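Local coordinates for protein poly(ADP-ribose) glycohydrolase (Thermomonospora curvata, PDB 3SIG) that hydrolyses the ribose-ribose glycosidic bonds of poly(ADP-ribose), releasing ADP-ribose, which it holds here in the pocket of a macrodomain-type fold, at residues R42-P46 with E47-V51; Y132-H135 with H136-D140. All blocks are in the same frame, centred on the assembly; numbering follows the deposited sequence.

Contact 1. Residues R42-P46 with E47-V51; sequences RLYRP and EKLAV
Tyr-44, the last residue of a short strand, packs against Leu-49 and Lys-48 where the chain turns straight into a helix. The apolar part comes first: CB of Tyr-44 meets CG of Leu-49 at 3.7 Å, the two side chains crossing at about a right angle, and both residues are buried. Lys-48 comes to the ring from its edge. Its CG lies in the ring plane, 3.5 Å from CD1 of Tyr-44; with CG anti to the backbone N (chi1 179°) the lysine aliphatic chain starts off beside that edge.

The backbone bonds belong to the helix start. Arg-45 is the N-cap, and its carbonyl O takes the N-H of Leu-49 at 3.3 Å in a nearly straight bond (N-H...O 167°), with a weak, bent second bond from Lys-48 N. Pro-46, which has no N-H to offer, fits the first turn, and its O accepts from Ala-50 N at 3.0 Å.

Charge plays a looser part. The side chains of Arg-45 and Glu-47 run side by side, yet NE of Arg-45 stays 5.1 Å from OE2 of Glu-47, so any attraction acts at a distance; the carboxylate instead lies against CB of Arg-45.

Strand 42-44 is an outermost strand of the mixed sheet, antiparallel to strand 147-157, while Leu-49 also packs on Leu-147 of that strand and on Ala-206 of helix 189-209.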
loop_
_atom_site.group_PDB
_atom_site.type_symbol
_atom_site.label_atom_id
_atom_site.label_comp_id
_atom_site.label_asym_id
_atom_site.label_seq_id
_atom_site.Cartn_x
_atom_site.Cartn_y
_atom_site.Cartn_z
ATOM N N ARG A 42 11.553 -0.527 8.197
ATOM C CA ARG A 42 12.460 -1.626 7.942
ATOM C C ARG A 42 12.391 -2.071 6.504
ATOM O O ARG A 42 11.319 -2.186 5.905
ATOM C CB ARG A 42 12.139 -2.806 8.869
ATOM C CG ARG A 42 12.537 -2.540 10.370
ATOM C CD ARG A 42 14.009 -2.068 10.571
ATOM N NE ARG A 42 14.410 -1.783 11.974
ATOM C CZ ARG A 42 14.418 -0.572 12.550
ATOM N NH1 ARG A 42 14.030 0.512 11.884
ATOM N NH2 ARG A 42 14.808 -0.432 13.815
ATOM N N LEU A 43 13.552 -2.339 5.935
ATOM C CA LEU A 43 13.651 -2.987 4.639
ATOM C C LEU A 43 13.784 -4.488 4.824
ATOM O O LEU A 43 14.680 -4.931 5.528
ATOM C CB LEU A 43 14.864 -2.434 3.898
ATOM C CG LEU A 43 15.153 -3.100 2.549
ATOM C CD1 LEU A 43 14.019 -2.960 1.558
ATOM C CD2 LEU A 43 16.422 -2.500 1.983
ATOM N N TYR A 44 12.907 -5.246 4.207
ATOM C CA TYR A 44 13.009 -6.706 4.152
ATOM C C TYR A 44 13.483 -7.149 2.787
ATOM O O TYR A 44 12.833 -6.849 1.778
ATOM C CB TYR A 44 11.634 -7.318 4.361
ATOM C CG TYR A 44 11.269 -7.358 5.787
ATOM C CD1 TYR A 44 11.684 -8.414 6.574
ATOM C CD2 TYR A 44 10.462 -6.394 6.358
ATOM C CE1 TYR A 44 11.372 -8.471 7.896
ATOM C CE2 TYR A 44 10.128 -6.432 7.690
ATOM C CZ TYR A 44 10.599 -7.487 8.455
ATOM O OH TYR A 44 10.306 -7.580 9.787
ATOM N N ARG A 45 14.614 -7.852 2.752
ATOM C CA ARG A 45 15.096 -8.477 1.527
ATOM C C ARG A 45 14.274 -9.726 1.234
ATOM O O ARG A 45 13.699 -10.330 2.128
ATOM C CB ARG A 45 16.592 -8.796 1.651
ATOM C CG ARG A 45 17.411 -7.547 1.765
ATOM C CD ARG A 45 18.928 -7.783 1.659
ATOM N NE ARG A 45 19.561 -6.477 1.607
ATOM C CZ ARG A 45 19.958 -5.804 2.677
ATOM N NH1 ARG A 45 19.820 -6.344 3.881
ATOM N NH2 ARG A 45 20.512 -4.607 2.541
ATOM N N PRO A 46 14.291 -10.162 -0.034
ATOM C CA PRO A 46 13.466 -11.293 -0.442
ATOM C C PRO A 46 13.658 -12.522 0.423
ATOM O O PRO A 46 12.678 -13.178 0.765
ATOM C CB PRO A 46 13.909 -11.516 -1.887
ATOM C CG PRO A 46 14.221 -10.179 -2.366
ATOM C CD PRO A 46 14.905 -9.492 -1.186
ATOM N N GLU A 47 14.905 -12.810 0.804
ATOM C CA GLU A 47 15.199 -14.039 1.515
ATOM C C GLU A 47 14.793 -13.991 2.984
ATOM O O GLU A 47 14.486 -15.015 3.576
ATOM C CB GLU A 47 16.684 -14.395 1.363
ATOM C CG GLU A 47 17.625 -13.532 2.138
ATOM C CD GLU A 47 18.013 -12.252 1.418
ATOM O OE1 GLU A 47 17.439 -11.968 0.345
ATOM O OE2 GLU A 47 18.945 -11.572 1.896
ATOM N N LYS A 48 14.713 -12.794 3.562
ATOM C CA LYS A 48 14.230 -12.682 4.919
ATOM C C LYS A 48 12.718 -12.958 4.966
ATOM O O LYS A 48 12.212 -13.645 5.854
ATOM C CB LYS A 48 14.524 -11.285 5.457
ATOM C CG LYS A 48 14.042 -11.036 6.865
ATOM C CD LYS A 48 14.555 -12.053 7.885
ATOM C CE LYS A 48 14.014 -11.747 9.296
ATOM N NZ LYS A 48 14.477 -12.738 10.331
ATOM N N LEU A 49 11.996 -12.449 3.966
ATOM C CA LEU A 49 10.571 -12.728 3.848
ATOM C C LEU A 49 10.325 -14.233 3.596
ATOM O O LEU A 49 9.374 -14.819 4.105
ATOM C CB LEU A 49 9.972 -11.873 2.712
ATOM C CG LEU A 49 10.049 -10.371 2.954
ATOM C CD1 LEU A 49 10.018 -9.652 1.649
ATOM C CD2 LEU A 49 8.963 -9.941 3.915
ATOM N N ALA A 50 11.201 -14.852 2.804
ATOM C CA ALA A 50 11.109 -16.292 2.570
ATOM C C ALA A 50 11.263 -17.059 3.883
ATOM O O ALA A 50 10.567 -18.038 4.121
ATOM C CB ALA A 50 12.156 -16.747 1.537
ATOM N N VAL A 51 12.168 -16.603 4.750
ATOM C CA VAL A 51 12.275 -17.211 6.065
ATOM C C VAL A 51 10.986 -17.081 6.878
ATOM O O VAL A 51 10.563 -18.063 7.485
ATOM C CB VAL A 51 13.486 -16.654 6.832
ATOM C CG1 VAL A 51 13.429 -17.050 8.299
ATOM C CG2 VAL A 51 14.765 -17.177 6.185
#

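Contact 2. Residues Y132-H135 with H136-D140; sequences YAFH and HRQRD
At the C-terminal end of helix 129-138 one side-chain bond and one bridging water add to the i to i+4 backbone bonds. The carbonyl O of Tyr-132 accepts twice from His-136: from the backbone N, and from ND1 at 2.9 Å. The oxygen lies close to the imidazole plane, whereas ND1 sits above the carbonyl plane, 59° out of it; the bond ties the ring back to the preceding turn and fixes its rotation. Arg-137 lays CD 3.2 Å from the O of Ala-133.

Arg-139 is the first residue beyond the helix, and its positive phi (49°) turns the chain away; its N still bonds to His-135 O at 3.1 Å. That carbonyl also accepts a hydrogen bond from a water that accepts one from Asp-140 N (3.0 Å), bridging the last turn and the residues after it.

Gln-138, its chain extended beyond CG, brings its amide alongside the edge of His-135 and, obliquely, near Phe-134 (CD to CE1 3.9 Å), the latter planes 63° apart. Replacing the glutamine by an alanine here removes the amide and is likely to leave the His-135 edge and the nearby Phe-134 ring without this neighbour. His-135 NE2 is hydrogen-bonded to Ser-144 OG.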
loop_
_atom_site.group_PDB
_atom_site.type_symbol
_atom_site.label_atom_id
_atom_site.label_comp_id
_atom_site.label_asym_id
_atom_site.label_seq_id
_atom_site.Cartn_x
_atom_site.Cartn_y
_atom_site.Cartn_z
ATOM N N TYR A 132 15.141 1.607 -3.505
ATOM C CA TYR A 132 15.046 2.280 -4.791
ATOM C C TYR A 132 16.298 2.094 -5.623
ATOM O O TYR A 132 16.218 1.808 -6.812
ATOM C CB TYR A 132 14.653 3.761 -4.572
ATOM C CG TYR A 132 13.333 3.810 -3.861
ATOM C CD1 TYR A 132 12.153 3.566 -4.560
ATOM C CD2 TYR A 132 13.242 4.028 -2.497
ATOM C CE1 TYR A 132 10.928 3.521 -3.903
ATOM C CE2 TYR A 132 12.040 3.985 -1.840
ATOM C CZ TYR A 132 10.868 3.751 -2.550
ATOM O OH TYR A 132 9.651 3.695 -1.878
ATOM N N ALA A 133 17.453 2.173 -4.979
ATOM C CA ALA A 133 18.712 1.937 -5.699
ATOM C C ALA A 133 18.787 0.522 -6.275
ATOM O O ALA A 133 19.233 0.325 -7.409
ATOM C CB ALA A 133 19.913 2.202 -4.801
ATOM N N PHE A 134 18.346 -0.465 -5.503
ATOM C CA PHE A 134 18.340 -1.833 -6.002
ATOM C C PHE A 134 17.567 -1.925 -7.301
ATOM O O PHE A 134 18.020 -2.522 -8.271
ATOM C CB PHE A 134 17.736 -2.798 -4.982
ATOM C CG PHE A 134 17.698 -4.209 -5.478
ATOM C CD1 PHE A 134 16.607 -4.661 -6.195
ATOM C CD2 PHE A 134 18.781 -5.063 -5.307
ATOM C CE1 PHE A 134 16.580 -5.949 -6.694
ATOM C CE2 PHE A 134 18.745 -6.347 -5.805
ATOM C CZ PHE A 134 17.640 -6.780 -6.495
ATOM N N HIS A 135 16.365 -1.377 -7.331
ATOM C CA HIS A 135 15.554 -1.492 -8.535
ATOM C C HIS A 135 16.089 -0.676 -9.698
ATOM O O HIS A 135 16.055 -1.125 -10.849
ATOM C CB HIS A 135 14.081 -1.176 -8.257
ATOM C CG HIS A 135 13.443 -2.166 -7.339
ATOM N ND1 HIS A 135 12.835 -1.810 -6.153
ATOM C CD2 HIS A 135 13.368 -3.512 -7.407
ATOM C CE1 HIS A 135 12.416 -2.900 -5.534
ATOM N NE2 HIS A 135 12.733 -3.945 -6.272
ATOM N N HIS A 136 16.652 0.495 -9.415
ATOM C CA HIS A 136 17.226 1.293 -10.475
ATOM C C HIS A 136 18.347 0.555 -11.163
ATOM O O HIS A 136 18.480 0.621 -12.394
ATOM C CB HIS A 136 17.747 2.614 -9.935
ATOM C CG HIS A 136 16.700 3.671 -9.908
ATOM N ND1 HIS A 136 15.904 3.908 -8.808
ATOM C CD2 HIS A 136 16.259 4.505 -10.881
ATOM C CE1 HIS A 136 15.055 4.877 -9.086
ATOM N NE2 HIS A 136 15.247 5.258 -10.338
ATOM N N ARG A 137 19.172 -0.143 -10.388
ATOM C CA ARG A 137 20.307 -0.862 -10.956
ATOM C C ARG A 137 19.884 -2.168 -11.600
ATOM O O ARG A 137 20.525 -2.638 -12.520
ATOM C CB ARG A 137 21.352 -1.133 -9.869
ATOM C CG ARG A 137 21.977 0.148 -9.318
ATOM C CD ARG A 137 22.432 0.026 -7.859
ATOM N NE ARG A 137 23.690 -0.705 -7.714
ATOM C CZ ARG A 137 24.441 -0.711 -6.614
ATOM N NH1 ARG A 137 24.070 -0.015 -5.545
ATOM N NH2 ARG A 137 25.572 -1.406 -6.581
ATOM N N GLN A 138 18.810 -2.767 -11.107
ATOM C CA GLN A 138 18.323 -4.049 -11.608
ATOM C C GLN A 138 17.760 -3.910 -13.018
ATOM O O GLN A 138 17.982 -4.796 -13.875
ATOM C CB GLN A 138 17.212 -4.564 -10.683
ATOM C CG GLN A 138 16.534 -5.858 -11.190
ATOM C CD GLN A 138 15.317 -6.254 -10.375
ATOM O OE1 GLN A 138 15.142 -7.434 -10.042
ATOM N NE2 GLN A 138 14.480 -5.287 -10.055
ATOM N N ARG A 139 17.020 -2.828 -13.246
ATOM C CA ARG A 139 16.414 -2.542 -14.537
ATOM C C ARG A 139 15.662 -3.742 -15.101
ATOM O O ARG A 139 15.888 -4.157 -16.233
ATOM C CB ARG A 139 17.495 -2.075 -15.543
ATOM C CG ARG A 139 17.972 -0.628 -15.320
ATOM C CD ARG A 139 19.155 -0.252 -16.237
ATOM N NE ARG A 139 18.820 -0.441 -17.643
ATOM C CZ ARG A 139 18.371 0.512 -18.456
ATOM N NH1 ARG A 139 18.216 1.760 -18.018
ATOM N NH2 ARG A 139 18.083 0.216 -19.721
ATOM N N ASP A 140 14.782 -4.310 -14.307
ATOM C CA ASP A 140 13.914 -5.369 -14.785
ATOM C C ASP A 140 12.525 -5.123 -14.264
ATOM O O ASP A 140 12.328 -5.000 -13.058
ATOM C CB ASP A 140 14.396 -6.712 -14.277
ATOM C CG ASP A 140 13.706 -7.850 -14.964
ATOM O OD1 ASP A 140 14.389 -8.677 -15.606
ATOM O OD2 ASP A 140 12.487 -7.909 -14.926
HETATM O O HOH W 1 14.085 -3.084 -11.660
#

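Contact 1 closes before contact 2 opens along the chain, and both fall within the microbial-type PARG catalytic range. Their centres lie about 17 Å apart, with nearest atoms about 6 Å apart and no touch. Contact 1 joins strand 42-44, at one edge of the mixed sheet, to helix 46-54; contact 2 is the end of helix 129-138, which leads through a loop into strand 147-157, the sheet neighbour of 42-44. Both thus lie on chain leading to or from the same sheet edge. In that loop His-146 touches Arg-45 and Pro-46 and meets the Phe-134 ring; Leu-43 packs on Phe-131, just before contact 2. The Tyr-132 side chain lies about 8 Å from the bound ADP-ribose.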